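Local coordinates for protein rhodopsin (Todarodes pacificus, PDB 2Z73) that detects dim light through bound retinal, whose isomerization switches on a Gq-type G protein and phospholipase C signalling in squid vision, at residues 133-137 with 256-260; 47-52 with 308-313; 54-58 with 326-330; 34-39 with 93-99; 75-80 with 121-126. All blocks are in the same frame, centred on the assembly; numbering follows the deposited sequence.

Contacts 1, 2 and 5 are buried, whereas contacts 3 and 4 lie partly at the surface near the two ends of the seven-helix bundle. Helix 31-61 serves three of them: its extracellular end in contact 4, its middle in contact 2 and its cytoplasmic end in contact 3. Helix 104-138 carries contact 5 near the centre of the chain and contact 1 about 18 Å away, centre to centre. The chemistry follows place. Contact 5 joins hydroxyls and a carboxylate in the core, touching contact 2, which pairs an amide with a backbone carbonyl. Contact 1 is a cytoplasmic salt bridge, contact 3 purely packing, and contact 4 mixes close packing at a single glycine with a CH-pi contact.

Contact 1 (133-137 with 256-260); sequences RYNVI and EMRLA. With BOG (octyl beta-D-glucopyranoside), chain C.
Arg133 and Glu256 meet in a salt bridge between helix 104-138 and helix 246-286, the ionic lock that in class A receptors ties the arginine of the D(E)RY motif to the cytoplasmic end of the sixth transmembrane helix. Both terminal nitrogens of the guanidinium converge on one oxygen: NH1 of Arg133 lies 2.8 Å from OE2 of Glu256, and NH2 of Arg133 reaches the same OE2 at 3.1 Å. The bond from NH1 is the straighter, and OE2 lies close to the guanidinium plane. The carboxylate is not coplanar with its partner, its plane being turned by 48°. NH1 also makes a weak bond to the main-chain O of Glu256. Bends at chi2 (-58°) and chi3 (75°) fold the arginine chain so that CD of Arg133 packs 3.5 Å from CA of Ala260. CG1 of Val136 lies over one guanidinium face, toward its rim; C4' of the octyl glucoside lies over the centre of the opposite face, 3.8 Å above the plane. Ile137 presses on the aliphatic part of Glu256, CD1 of Ile137 lying 3.3 Å from CB of Glu256. The other carboxylate oxygen, OE1, forms a salt bridge with Lys146, a second positive charge that would probably favour the ionised acid. Segments 133-137 and 256-260 run nearly antiparallel, and helix 195-224 flanks them, with Ile223 touching both Arg133 and Ile137.

Contact 2 (47-52 with 308-313); sequences IGCGGN and AIHNPM. With TWT (docosane), chain G.
Asn52 reaches across from helix 31-61 to a main-chain carbonyl, its ND2 lying 3.0 Å from O of Ala308. The bond is fairly straight, at 157°, and the acceptor sits in the amide plane, while the donor approaches nearly along the C=O axis. OD1 of Asn52 lies 3.2 Å from CG of Pro312. Beside this polar link the helix is bare: CA of Gly48 lies 3.5 Å from CG2 of Ile309, and O of Gly51 is 3.6 Å from CB of Pro312, spacings too tight for a side chain on either glycine. Further out, CG2 of Ile47 packs against Ile309 and against CE of Met313, with C5 of docosane 3.9 Å from that same CG2. CG of Asn52 stands anti to the carbonyl carbon (chi1 -75°), keeping the amide beside its own helix, where a weak second bond from ND2 to O of Gly48 helps to fix its rotation; Asp80 on helix 70-87 touches Asn52. A leucine here, lacking the amide, would probably leave O of Ala308 without a mate and weaken the tie between the two segments. Pro312 belongs to the NPxxY motif of class A receptors. Four residues on from Ala308, it has no N-H to offer that carbonyl, and ND2 of Asn52 supplies one instead.

Contact 3 (54-58 with 326-330); sequences IVIYL and ISQTF
Leu58, Tyr57 and Ile54 meet Ile326, Thr329 and Phe330 in a plain packing contact, partly buried, between the cytoplasmic end of the first transmembrane helix and helix 320-329. The latter is helix 8 of the class A receptor fold, the short helix that follows the seventh transmembrane helix and lies along the cytoplasmic side of the bundle. Segments 54-58 and 326-330 meet mainly through carbon, with no hydrogen bond between them. Leu58 is the wedge. Its CD2 lies 3.6 Å from CG1 of Ile326, the two side chains crossing at about a right angle, while CD1 of Leu58 comes to 3.4 Å from OG1 of Thr329. Phe322 and Ala325, on helix 320-329, also touch Leu58. OG1 of Thr329 makes a weak bond to O of Ala325. N of Phe330 is bonded to O of Ile326 at 2.7 Å. The side chain of Phe330 sets out toward segment 54-58, its CG anti to the carbonyl carbon (chi1 -60°), and brings the ring against three residues there. CG2 of Ile54 is 4.4 Å from CD2 of Phe330, a loose touch. The rings of Tyr57 and Phe330 are inclined at 57°, neither stacked nor T-shaped, and CD1 of Tyr57 meets the edge of the phenylalanine ring 3.8 Å from CE2 of Phe330.

Contact 4 (34-39 with 93-99); sequences YYSLGI and TISCFLK
The extracellular ends of the first two transmembrane helices pack here, Tyr34 and Gly38 facing Cys96 and Lys99, with the short segments 34-39 and 93-97 almost antiparallel at 167°. Gly38 lets the backbones close in, so that its CA lies 4.0 Å from CA of Thr93. One turn earlier, O of Tyr34 is 3.2 Å from CB of Cys96. Helix 91-97 then ends in a Schellman motif, Lys99 taking a positive phi of 59°, and this reversal lays the lysine chain across the Tyr34 ring. Its CG stands 3.7 Å from the ring centroid in a CH-pi contact over the face. The ammonium goes on to a salt bridge with Asp31, while OH of Tyr34 bonds Gln28 and, weakly, a water that donates to O of Lys99. An alanine in place of Tyr34 removes the ring and its hydroxyl, and is likely to leave the Lys99 chain freer to turn and Gln28 without this mate. On the other flank, CD1 of Phe97 lies 3.9 Å from CD2 of Tyr35, and CZ of Phe97 is 4.0 Å from CG1 of Ile39.

Contact 5 (75-80 with 121-126); sequences NLAFSD and MSIMTM
Ser122 OG is gripped from helix 70-87 by two groups: it donates to OD2 of Asp80 at 2.6 Å and accepts from OG of Ser79 at 3.0 Å. The carboxylate oxygen is met on its syn side, 24° out of plane. O of Phe118 is a further partner of this hydroxyl, so its proton may be shared. Ser79 OG stands anti to its own backbone nitrogen, chi1 -179°, which points the hydroxyl toward helix 104-138. One turn along that helix, OG1 of Thr125 donates to O of Met121 at 2.7 Å and weakly accepts from ND2 of Asn75. Thr125 N binds the same carbonyl from its opposite face. Asn75 is fixed at its other end by Trp160 of helix 149-167, which bonds OD1. Apolar groups fill in between: CE of Met121 lies 3.5 Å from CB of Ser79, and CD2 of Leu76 is 3.4 Å from OG of Ser122. Small hydroxyls thus tie two antiparallel transmembrane helices in the core, and that of Ser122 probably helps to accommodate the buried carboxylate of Asp80.

Contact 1 (133-137 with 256-260)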
# COMPACT_ATOMS: atom_id res chain seq x y z
N ARG A 133 -12.42 -8.85 -5.19
CA ARG A 133 -12.37 -10.14 -4.53
C ARG A 133 -13.77 -10.56 -4.08
O ARG A 133 -14.16 -11.72 -4.23
CB ARG A 133 -11.43 -10.08 -3.33
CG ARG A 133 -9.95 -9.97 -3.69
CD ARG A 133 -9.47 -11.12 -4.57
NE ARG A 133 -9.93 -10.97 -5.95
CZ ARG A 133 -9.86 -11.91 -6.89
NH1 ARG A 133 -9.33 -13.10 -6.63
NH2 ARG A 133 -10.31 -11.65 -8.10
N TYR A 134 -14.53 -9.61 -3.54
CA TYR A 134 -15.89 -9.89 -3.09
C TYR A 134 -16.81 -10.27 -4.25
O TYR A 134 -17.72 -11.08 -4.07
CB TYR A 134 -16.47 -8.68 -2.37
CG TYR A 134 -17.98 -8.72 -2.23
CD1 TYR A 134 -18.80 -7.86 -2.97
CD2 TYR A 134 -18.59 -9.63 -1.37
CE1 TYR A 134 -20.18 -7.91 -2.85
CE2 TYR A 134 -19.97 -9.69 -1.25
CZ TYR A 134 -20.76 -8.83 -1.99
OH TYR A 134 -22.13 -8.89 -1.86
N ASN A 135 -16.60 -9.68 -5.42
CA ASN A 135 -17.44 -9.99 -6.58
C ASN A 135 -17.14 -11.36 -7.19
O ASN A 135 -18.02 -12.00 -7.76
CB ASN A 135 -17.30 -8.92 -7.66
CG ASN A 135 -18.14 -7.70 -7.39
OD1 ASN A 135 -19.34 -7.81 -7.13
ND2 ASN A 135 -17.53 -6.52 -7.46
N VAL A 136 -15.89 -11.79 -7.08
CA VAL A 136 -15.51 -13.07 -7.65
C VAL A 136 -15.58 -14.21 -6.62
O VAL A 136 -15.90 -15.34 -6.98
CB VAL A 136 -14.08 -13.02 -8.27
CG1 VAL A 136 -13.07 -12.57 -7.24
CG2 VAL A 136 -13.70 -14.38 -8.82
N ILE A 137 -15.28 -13.90 -5.36
CA ILE A 137 -15.30 -14.91 -4.30
C ILE A 137 -16.34 -14.65 -3.22
O ILE A 137 -16.88 -15.59 -2.66
CB ILE A 137 -13.93 -15.02 -3.61
CG1 ILE A 137 -12.87 -15.51 -4.59
CG2 ILE A 137 -14.02 -15.98 -2.43
CD1 ILE A 137 -13.12 -16.92 -5.10
N GLU A 256 -8.56 -18.03 -7.36
CA GLU A 256 -9.08 -16.75 -6.90
C GLU A 256 -8.85 -16.59 -5.40
O GLU A 256 -8.43 -15.52 -4.93
CB GLU A 256 -10.57 -16.65 -7.21
CG GLU A 256 -10.90 -16.76 -8.69
CD GLU A 256 -10.34 -15.61 -9.51
OE1 GLU A 256 -10.36 -15.71 -10.75
OE2 GLU A 256 -9.90 -14.61 -8.92
N MET A 257 -9.13 -17.65 -4.65
CA MET A 257 -8.98 -17.64 -3.21
C MET A 257 -7.55 -17.25 -2.85
O MET A 257 -7.33 -16.44 -1.95
CB MET A 257 -9.30 -19.02 -2.63
CG MET A 257 -9.27 -19.09 -1.10
SD MET A 257 -10.49 -18.02 -0.28
CE MET A 257 -9.44 -17.06 0.78
N ARG A 258 -6.59 -17.84 -3.55
CA ARG A 258 -5.19 -17.54 -3.27
C ARG A 258 -4.89 -16.05 -3.42
O ARG A 258 -4.19 -15.46 -2.59
CB ARG A 258 -4.26 -18.33 -4.20
CG ARG A 258 -2.82 -18.24 -3.76
CD ARG A 258 -1.87 -18.98 -4.68
NE ARG A 258 -0.51 -18.96 -4.16
CZ ARG A 258 0.00 -19.90 -3.36
NH1 ARG A 258 1.25 -19.79 -2.93
NH2 ARG A 258 -0.73 -20.95 -3.01
N LEU A 259 -5.42 -15.44 -4.48
CA LEU A 259 -5.21 -14.02 -4.72
C LEU A 259 -5.88 -13.20 -3.62
O LEU A 259 -5.34 -12.18 -3.17
CB LEU A 259 -5.78 -13.61 -6.09
CG LEU A 259 -4.96 -13.76 -7.38
CD1 LEU A 259 -3.63 -13.04 -7.22
CD2 LEU A 259 -4.73 -15.22 -7.72
N ALA A 260 -7.06 -13.64 -3.19
CA ALA A 260 -7.79 -12.95 -2.14
C ALA A 260 -6.92 -12.98 -0.89
O ALA A 260 -6.78 -11.97 -0.18
CB ALA A 260 -9.11 -13.63 -1.87
C1 BOG C . -7.58 -13.37 -12.48
O1 BOG C . -7.74 -12.79 -11.25
C2 BOG C . -6.93 -14.68 -12.09
O2 BOG C . -5.63 -14.50 -11.41
C3 BOG C . -6.79 -15.31 -13.40
O3 BOG C . -6.21 -16.52 -13.05
C4 BOG C . -8.20 -15.46 -14.09
O4 BOG C . -8.07 -16.07 -15.34
C5 BOG C . -8.80 -14.16 -14.43
O5 BOG C . -8.92 -13.56 -13.15
C6 BOG C . -10.22 -14.31 -15.11
O6 BOG C . -10.76 -12.92 -15.45
C1' BOG C . -7.40 -11.47 -11.56
C2' BOG C . -7.88 -10.78 -10.39
C3' BOG C . -6.66 -10.08 -9.92
C4' BOG C . -6.82 -10.18 -8.51
C5' BOG C . -5.84 -9.21 -7.97
C6' BOG C . -5.55 -9.80 -6.69
C7' BOG C . -4.52 -8.88 -6.18
C8' BOG C . -3.79 -9.74 -5.31

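Contact 2 (47-52 with 308-313)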
# COMPACT_ATOMS: atom_id res chain seq x y z
N ILE A 47 14.89 -0.65 -3.15
CA ILE A 47 14.00 -1.80 -3.16
C ILE A 47 12.62 -1.40 -3.63
O ILE A 47 12.03 -2.07 -4.49
CB ILE A 47 13.91 -2.44 -1.77
CG1 ILE A 47 15.28 -3.02 -1.38
CG2 ILE A 47 12.85 -3.53 -1.75
CD1 ILE A 47 15.30 -3.73 -0.03
N GLY A 48 12.10 -0.31 -3.09
CA GLY A 48 10.78 0.15 -3.49
C GLY A 48 10.64 0.43 -4.98
O GLY A 48 9.75 -0.10 -5.64
N CYS A 49 11.53 1.27 -5.52
CA CYS A 49 11.47 1.59 -6.95
C CYS A 49 11.81 0.35 -7.76
O CYS A 49 11.19 0.08 -8.79
CB CYS A 49 12.44 2.73 -7.29
SG CYS A 49 12.09 4.30 -6.47
N GLY A 50 12.80 -0.40 -7.30
CA GLY A 50 13.17 -1.60 -8.01
C GLY A 50 12.02 -2.58 -8.09
O GLY A 50 11.55 -2.93 -9.18
N GLY A 51 11.53 -3.00 -6.92
CA GLY A 51 10.43 -3.94 -6.88
C GLY A 51 9.14 -3.47 -7.52
O GLY A 51 8.48 -4.22 -8.23
N ASN A 52 8.76 -2.23 -7.29
CA ASN A 52 7.52 -1.75 -7.87
C ASN A 52 7.63 -1.57 -9.37
O ASN A 52 6.64 -1.71 -10.09
CB ASN A 52 7.07 -0.45 -7.19
CG ASN A 52 6.48 -0.69 -5.80
OD1 ASN A 52 5.50 -1.43 -5.63
ND2 ASN A 52 7.08 -0.06 -4.80
N ALA A 308 5.78 0.91 1.61
CA ALA A 308 5.69 0.93 0.15
C ALA A 308 6.67 0.03 -0.59
O ALA A 308 6.71 0.04 -1.82
CB ALA A 308 5.80 2.37 -0.36
N ILE A 309 7.47 -0.76 0.13
CA ILE A 309 8.43 -1.63 -0.53
C ILE A 309 8.14 -3.10 -0.26
O ILE A 309 8.99 -3.96 -0.51
CB ILE A 309 9.85 -1.41 -0.02
CG1 ILE A 309 9.98 -2.05 1.36
CG2 ILE A 309 10.18 0.08 -0.02
CD1 ILE A 309 11.39 -2.29 1.83
N HIS A 310 6.95 -3.41 0.25
CA HIS A 310 6.67 -4.79 0.59
C HIS A 310 5.86 -5.64 -0.37
O HIS A 310 6.19 -6.79 -0.59
CB HIS A 310 6.05 -4.85 1.98
CG HIS A 310 7.01 -4.50 3.08
ND1 HIS A 310 6.67 -3.68 4.13
CD2 HIS A 310 8.30 -4.86 3.28
CE1 HIS A 310 7.71 -3.54 4.93
NE2 HIS A 310 8.71 -4.25 4.44
N ASN A 311 4.81 -5.08 -0.96
CA ASN A 311 3.98 -5.85 -1.86
C ASN A 311 4.76 -6.63 -2.91
O ASN A 311 4.53 -7.82 -3.09
CB ASN A 311 2.95 -4.94 -2.54
CG ASN A 311 2.09 -4.19 -1.55
OD1 ASN A 311 2.12 -4.48 -0.35
ND2 ASN A 311 1.31 -3.22 -2.03
N PRO A 312 5.68 -5.97 -3.63
CA PRO A 312 6.44 -6.70 -4.65
C PRO A 312 7.09 -7.98 -4.09
O PRO A 312 7.01 -9.05 -4.71
CB PRO A 312 7.45 -5.68 -5.13
CG PRO A 312 6.67 -4.40 -5.03
CD PRO A 312 6.02 -4.54 -3.67
N MET A 313 7.73 -7.87 -2.93
CA MET A 313 8.36 -9.05 -2.35
C MET A 313 7.29 -10.07 -1.94
O MET A 313 7.48 -11.28 -2.08
CB MET A 313 9.22 -8.65 -1.16
CG MET A 313 10.24 -7.57 -1.50
SD MET A 313 11.51 -7.27 -0.24
CE MET A 313 10.70 -6.06 0.82
C1 TWT G . 9.68 -8.44 -6.88
C2 TWT G . 11.01 -8.62 -6.18
C3 TWT G . 11.56 -7.24 -5.86
C4 TWT G . 12.92 -7.31 -5.15
C5 TWT G . 13.32 -5.85 -4.91
C6 TWT G . 14.77 -5.58 -5.25
C7 TWT G . 14.78 -4.55 -6.40
C8 TWT G . 15.80 -4.97 -7.44
C9 TWT G . 16.84 -3.87 -7.73
C10 TWT G . 18.02 -4.22 -6.83
C11 TWT G . 19.24 -4.85 -7.49
C12 TWT G . 20.29 -4.52 -6.45
C13 TWT G . 21.73 -4.97 -6.67
C14 TWT G . 22.40 -3.90 -5.82
C15 TWT G . 23.87 -3.60 -6.00
C16 TWT G . 24.04 -2.57 -4.89
C17 TWT G . 25.37 -2.48 -4.23
C18 TWT G . 25.51 -0.97 -4.04
C19 TWT G . 26.80 -0.53 -3.37
C20 TWT G . 26.71 0.99 -3.30
C21 TWT G . 27.95 1.58 -2.64
C22 TWT G . 27.78 3.10 -2.61

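Contact 3 (54-58 with 326-330)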
# COMPACT_ATOMS: atom_id res chain seq x y z
N ILE A 54 9.34 -3.49 -11.35
CA ILE A 54 9.19 -4.82 -11.89
C ILE A 54 7.73 -5.24 -12.01
O ILE A 54 7.33 -5.81 -13.03
CB ILE A 54 9.92 -5.85 -11.03
CG1 ILE A 54 11.41 -5.50 -10.97
CG2 ILE A 54 9.71 -7.24 -11.59
CD1 ILE A 54 12.25 -6.52 -10.24
N VAL A 55 6.94 -4.99 -10.98
CA VAL A 55 5.54 -5.37 -11.04
C VAL A 55 4.86 -4.58 -12.15
O VAL A 55 4.16 -5.16 -12.99
CB VAL A 55 4.80 -5.19 -9.66
CG1 VAL A 55 5.38 -4.03 -8.90
CG2 VAL A 55 3.30 -4.99 -9.87
N ILE A 56 5.09 -3.28 -12.20
CA ILE A 56 4.50 -2.47 -13.26
C ILE A 56 4.94 -2.96 -14.64
O ILE A 56 4.12 -3.09 -15.55
CB ILE A 56 4.88 -0.99 -13.14
CG1 ILE A 56 4.32 -0.40 -11.84
CG2 ILE A 56 4.35 -0.23 -14.36
CD1 ILE A 56 4.65 1.07 -11.66
N TYR A 57 6.24 -3.23 -14.79
CA TYR A 57 6.78 -3.70 -16.06
C TYR A 57 6.15 -5.03 -16.43
O TYR A 57 5.50 -5.14 -17.47
CB TYR A 57 8.30 -3.85 -15.98
CG TYR A 57 8.97 -4.39 -17.24
CD1 TYR A 57 9.52 -5.67 -17.26
CD2 TYR A 57 9.04 -3.62 -18.40
CE1 TYR A 57 10.12 -6.17 -18.40
CE2 TYR A 57 9.63 -4.11 -19.55
CZ TYR A 57 10.17 -5.39 -19.54
OH TYR A 57 10.77 -5.90 -20.67
N LEU A 58 6.33 -6.03 -15.57
CA LEU A 58 5.77 -7.37 -15.81
C LEU A 58 4.25 -7.40 -15.99
O LEU A 58 3.75 -8.05 -16.91
CB LEU A 58 6.19 -8.31 -14.68
CG LEU A 58 7.32 -9.30 -14.98
CD1 LEU A 58 8.34 -8.69 -15.93
CD2 LEU A 58 7.99 -9.72 -13.68
N ILE A 326 8.51 -13.69 -13.66
CA ILE A 326 9.84 -13.34 -13.17
C ILE A 326 10.85 -14.37 -13.64
O ILE A 326 11.89 -14.02 -14.20
CB ILE A 326 9.87 -13.25 -11.61
CG1 ILE A 326 8.96 -12.11 -11.14
CG2 ILE A 326 11.29 -12.97 -11.12
CD1 ILE A 326 9.04 -11.85 -9.65
N SER A 327 10.54 -15.64 -13.43
CA SER A 327 11.44 -16.72 -13.83
C SER A 327 11.80 -16.63 -15.31
O SER A 327 12.89 -17.04 -15.72
CB SER A 327 10.80 -18.08 -13.55
OG SER A 327 9.69 -18.31 -14.40
N GLN A 328 10.88 -16.08 -16.09
CA GLN A 328 11.05 -15.92 -17.54
C GLN A 328 11.73 -14.62 -17.96
O GLN A 328 12.13 -14.49 -19.11
CB GLN A 328 9.69 -16.01 -18.24
CG GLN A 328 9.08 -17.41 -18.30
CD GLN A 328 7.57 -17.38 -18.48
OE1 GLN A 328 7.01 -18.27 -19.10
NE2 GLN A 328 6.92 -16.37 -17.92
N THR A 329 11.85 -13.65 -17.06
CA THR A 329 12.48 -12.39 -17.44
C THR A 329 13.62 -11.91 -16.53
O THR A 329 14.65 -11.44 -17.01
CB THR A 329 11.41 -11.28 -17.57
OG1 THR A 329 11.04 -10.80 -16.27
CG2 THR A 329 10.17 -11.83 -18.24
N PHE A 330 13.45 -12.02 -15.22
CA PHE A 330 14.48 -11.61 -14.26
C PHE A 330 14.70 -12.75 -13.27
O PHE A 330 14.78 -12.54 -12.05
CB PHE A 330 14.04 -10.34 -13.53
CG PHE A 330 13.81 -9.17 -14.44
CD1 PHE A 330 14.87 -8.55 -15.09
CD2 PHE A 330 12.52 -8.70 -14.68
CE1 PHE A 330 14.66 -7.49 -15.97
CE2 PHE A 330 12.29 -7.64 -15.56
CZ PHE A 330 13.37 -7.04 -16.21

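Contact 4 (34-39 with 93-99)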
# COMPACT_ATOMS: atom_id res chain seq x y z
N TYR A 34 21.64 9.78 12.20
CA TYR A 34 21.26 10.47 10.99
C TYR A 34 21.69 9.65 9.80
O TYR A 34 20.93 9.46 8.85
CB TYR A 34 21.93 11.84 10.91
CG TYR A 34 21.30 12.91 11.75
CD1 TYR A 34 21.93 13.39 12.90
CD2 TYR A 34 20.09 13.50 11.36
CE1 TYR A 34 21.39 14.44 13.64
CE2 TYR A 34 19.53 14.55 12.09
CZ TYR A 34 20.19 15.02 13.23
OH TYR A 34 19.66 16.08 13.92
N TYR A 35 22.93 9.16 9.87
CA TYR A 35 23.52 8.34 8.81
C TYR A 35 22.77 7.04 8.58
O TYR A 35 22.55 6.62 7.44
CB TYR A 35 24.99 8.07 9.15
CG TYR A 35 25.79 9.35 9.27
CD1 TYR A 35 26.98 9.39 10.00
CD2 TYR A 35 25.34 10.52 8.67
CE1 TYR A 35 27.69 10.59 10.13
CE2 TYR A 35 26.04 11.71 8.80
CZ TYR A 35 27.21 11.74 9.53
OH TYR A 35 27.88 12.94 9.65
N SER A 36 22.36 6.40 9.66
CA SER A 36 21.63 5.16 9.54
C SER A 36 20.28 5.47 8.93
O SER A 36 19.79 4.73 8.07
CB SER A 36 21.46 4.52 10.92
OG SER A 36 22.73 4.23 11.47
N LEU A 37 19.67 6.57 9.36
CA LEU A 37 18.36 6.94 8.84
C LEU A 37 18.42 7.15 7.33
O LEU A 37 17.57 6.64 6.59
CB LEU A 37 17.86 8.22 9.54
CG LEU A 37 17.30 8.03 10.95
CD1 LEU A 37 16.83 9.37 11.52
CD2 LEU A 37 16.12 7.06 10.90
N GLY A 38 19.43 7.88 6.87
CA GLY A 38 19.58 8.14 5.45
C GLY A 38 19.83 6.85 4.68
O GLY A 38 19.24 6.62 3.63
N ILE A 39 20.72 6.02 5.19
CA ILE A 39 21.02 4.76 4.54
C ILE A 39 19.76 3.93 4.49
O ILE A 39 19.44 3.31 3.48
CB ILE A 39 22.11 3.98 5.30
CG1 ILE A 39 23.45 4.72 5.15
CG2 ILE A 39 22.18 2.54 4.80
CD1 ILE A 39 24.57 4.17 6.00
N THR A 93 17.30 11.12 2.30
CA THR A 93 18.65 10.59 2.41
C THR A 93 19.70 11.69 2.43
O THR A 93 20.57 11.70 3.30
CB THR A 93 18.94 9.61 1.27
OG1 THR A 93 17.95 8.58 1.29
CG2 THR A 93 20.33 8.99 1.42
N ILE A 94 19.63 12.63 1.48
CA ILE A 94 20.60 13.71 1.43
C ILE A 94 20.46 14.60 2.66
O ILE A 94 21.45 15.05 3.23
CB ILE A 94 20.45 14.55 0.14
CG1 ILE A 94 20.91 13.73 -1.06
CG2 ILE A 94 21.26 15.83 0.22
CD1 ILE A 94 22.35 13.29 -0.99
N SER A 95 19.22 14.84 3.08
CA SER A 95 18.96 15.66 4.25
C SER A 95 19.60 15.06 5.48
O SER A 95 20.20 15.77 6.29
CB SER A 95 17.46 15.81 4.48
OG SER A 95 16.94 16.81 3.64
N CYS A 96 19.48 13.75 5.63
CA CYS A 96 20.08 13.08 6.77
C CYS A 96 21.59 13.26 6.80
O CYS A 96 22.13 13.79 7.77
CB CYS A 96 19.72 11.60 6.78
SG CYS A 96 18.00 11.26 7.22
N PHE A 97 22.27 12.85 5.74
CA PHE A 97 23.73 12.97 5.69
C PHE A 97 24.28 14.35 5.98
O PHE A 97 25.48 14.50 6.20
CB PHE A 97 24.27 12.49 4.35
CG PHE A 97 23.98 11.05 4.06
CD1 PHE A 97 23.96 10.11 5.09
CD2 PHE A 97 23.73 10.64 2.76
CE1 PHE A 97 23.69 8.78 4.82
CE2 PHE A 97 23.45 9.30 2.49
CZ PHE A 97 23.43 8.37 3.52
N LEU A 98 23.42 15.37 5.97
CA LEU A 98 23.85 16.74 6.24
C LEU A 98 23.24 17.18 7.56
O LEU A 98 23.46 18.29 8.04
CB LEU A 98 23.37 17.69 5.14
CG LEU A 98 23.96 17.49 3.75
CD1 LEU A 98 23.21 18.38 2.77
CD2 LEU A 98 25.46 17.81 3.77
N LYS A 99 22.44 16.29 8.13
CA LYS A 99 21.77 16.56 9.39
C LYS A 99 20.89 17.79 9.27
O LYS A 99 20.74 18.55 10.22
CB LYS A 99 22.81 16.73 10.49
CG LYS A 99 23.62 15.45 10.71
CD LYS A 99 25.09 15.71 11.00
CE LYS A 99 25.30 16.31 12.37
NZ LYS A 99 26.75 16.46 12.65
O HOH W 1 18.06 18.18 11.90

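Contact 5 (75-80 with 121-126)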
# COMPACT_ATOMS: atom_id res chain seq x y z
N ASN A 75 -1.73 0.06 -10.39
CA ASN A 75 -1.97 1.35 -9.74
C ASN A 75 -1.29 1.39 -8.37
O ASN A 75 -0.70 2.40 -7.99
CB ASN A 75 -3.48 1.59 -9.59
CG ASN A 75 -3.79 2.95 -8.98
OD1 ASN A 75 -3.56 3.98 -9.61
ND2 ASN A 75 -4.29 2.95 -7.76
N LEU A 76 -1.39 0.27 -7.64
CA LEU A 76 -0.78 0.15 -6.31
C LEU A 76 0.74 0.27 -6.43
O LEU A 76 1.39 0.96 -5.64
CB LEU A 76 -1.12 -1.21 -5.71
CG LEU A 76 -1.37 -1.34 -4.21
CD1 LEU A 76 -1.25 -2.81 -3.83
CD2 LEU A 76 -0.37 -0.52 -3.41
N ALA A 77 1.32 -0.40 -7.43
CA ALA A 77 2.75 -0.37 -7.64
C ALA A 77 3.23 1.02 -8.02
O ALA A 77 4.32 1.43 -7.63
CB ALA A 77 3.15 -1.38 -8.69
N PHE A 78 2.44 1.75 -8.81
CA PHE A 78 2.83 3.10 -9.22
C PHE A 78 2.85 3.95 -7.95
O PHE A 78 3.75 4.77 -7.73
CB PHE A 78 1.81 3.70 -10.20
CG PHE A 78 2.15 5.09 -10.65
CD1 PHE A 78 2.75 5.30 -11.89
CD2 PHE A 78 1.92 6.18 -9.83
CE1 PHE A 78 3.12 6.58 -12.29
CE2 PHE A 78 2.29 7.47 -10.22
CZ PHE A 78 2.89 7.67 -11.45
N SER A 79 1.83 3.74 -7.12
CA SER A 79 1.69 4.43 -5.87
C SER A 79 2.91 4.20 -5.00
O SER A 79 3.56 5.13 -4.54
CB SER A 79 0.44 3.93 -5.15
OG SER A 79 0.22 4.59 -3.92
N ASP A 80 3.23 2.93 -4.77
CA ASP A 80 4.37 2.57 -3.94
C ASP A 80 5.68 2.99 -4.58
O ASP A 80 6.65 3.33 -3.88
CB ASP A 80 4.34 1.08 -3.66
CG ASP A 80 3.13 0.68 -2.84
OD1 ASP A 80 2.83 -0.54 -2.76
OD2 ASP A 80 2.49 1.58 -2.28
N MET A 121 -3.63 6.41 -1.24
CA MET A 121 -3.89 5.69 -2.49
C MET A 121 -3.62 4.20 -2.38
O MET A 121 -4.36 3.40 -2.95
CB MET A 121 -3.07 6.27 -3.63
CG MET A 121 -3.58 5.86 -5.01
SD MET A 121 -2.98 6.92 -6.36
CE MET A 121 -1.78 5.88 -7.10
N SER A 122 -2.58 3.81 -1.66
CA SER A 122 -2.31 2.39 -1.54
C SER A 122 -3.42 1.60 -0.83
O SER A 122 -3.74 0.49 -1.26
CB SER A 122 -0.95 2.17 -0.87
OG SER A 122 0.09 2.46 -1.78
N ILE A 123 -4.01 2.15 0.22
CA ILE A 123 -5.10 1.45 0.91
C ILE A 123 -6.39 1.51 0.12
O ILE A 123 -7.12 0.52 0.05
CB ILE A 123 -5.40 2.03 2.30
CG1 ILE A 123 -4.65 3.35 2.49
CG2 ILE A 123 -5.09 1.01 3.38
CD1 ILE A 123 -5.08 4.13 3.71
N MET A 124 -6.69 2.66 -0.47
CA MET A 124 -7.92 2.77 -1.24
C MET A 124 -7.85 1.86 -2.48
O MET A 124 -8.87 1.31 -2.92
CB MET A 124 -8.17 4.21 -1.67
CG MET A 124 -9.57 4.44 -2.20
SD MET A 124 -10.84 3.71 -1.14
CE MET A 124 -11.10 4.99 0.06
N THR A 125 -6.65 1.70 -3.03
CA THR A 125 -6.49 0.83 -4.18
C THR A 125 -6.77 -0.57 -3.65
O THR A 125 -7.48 -1.34 -4.29
CB THR A 125 -5.07 0.86 -4.77
OG1 THR A 125 -4.78 2.17 -5.26
CG2 THR A 125 -4.95 -0.12 -5.92
N MET A 126 -6.21 -0.89 -2.49
CA MET A 126 -6.43 -2.20 -1.90
C MET A 126 -7.94 -2.37 -1.68
O MET A 126 -8.48 -3.46 -1.89
CB MET A 126 -5.67 -2.34 -0.57
CG MET A 126 -4.18 -2.61 -0.76
SD MET A 126 -3.25 -2.81 0.79
CE MET A 126 -1.78 -1.83 0.46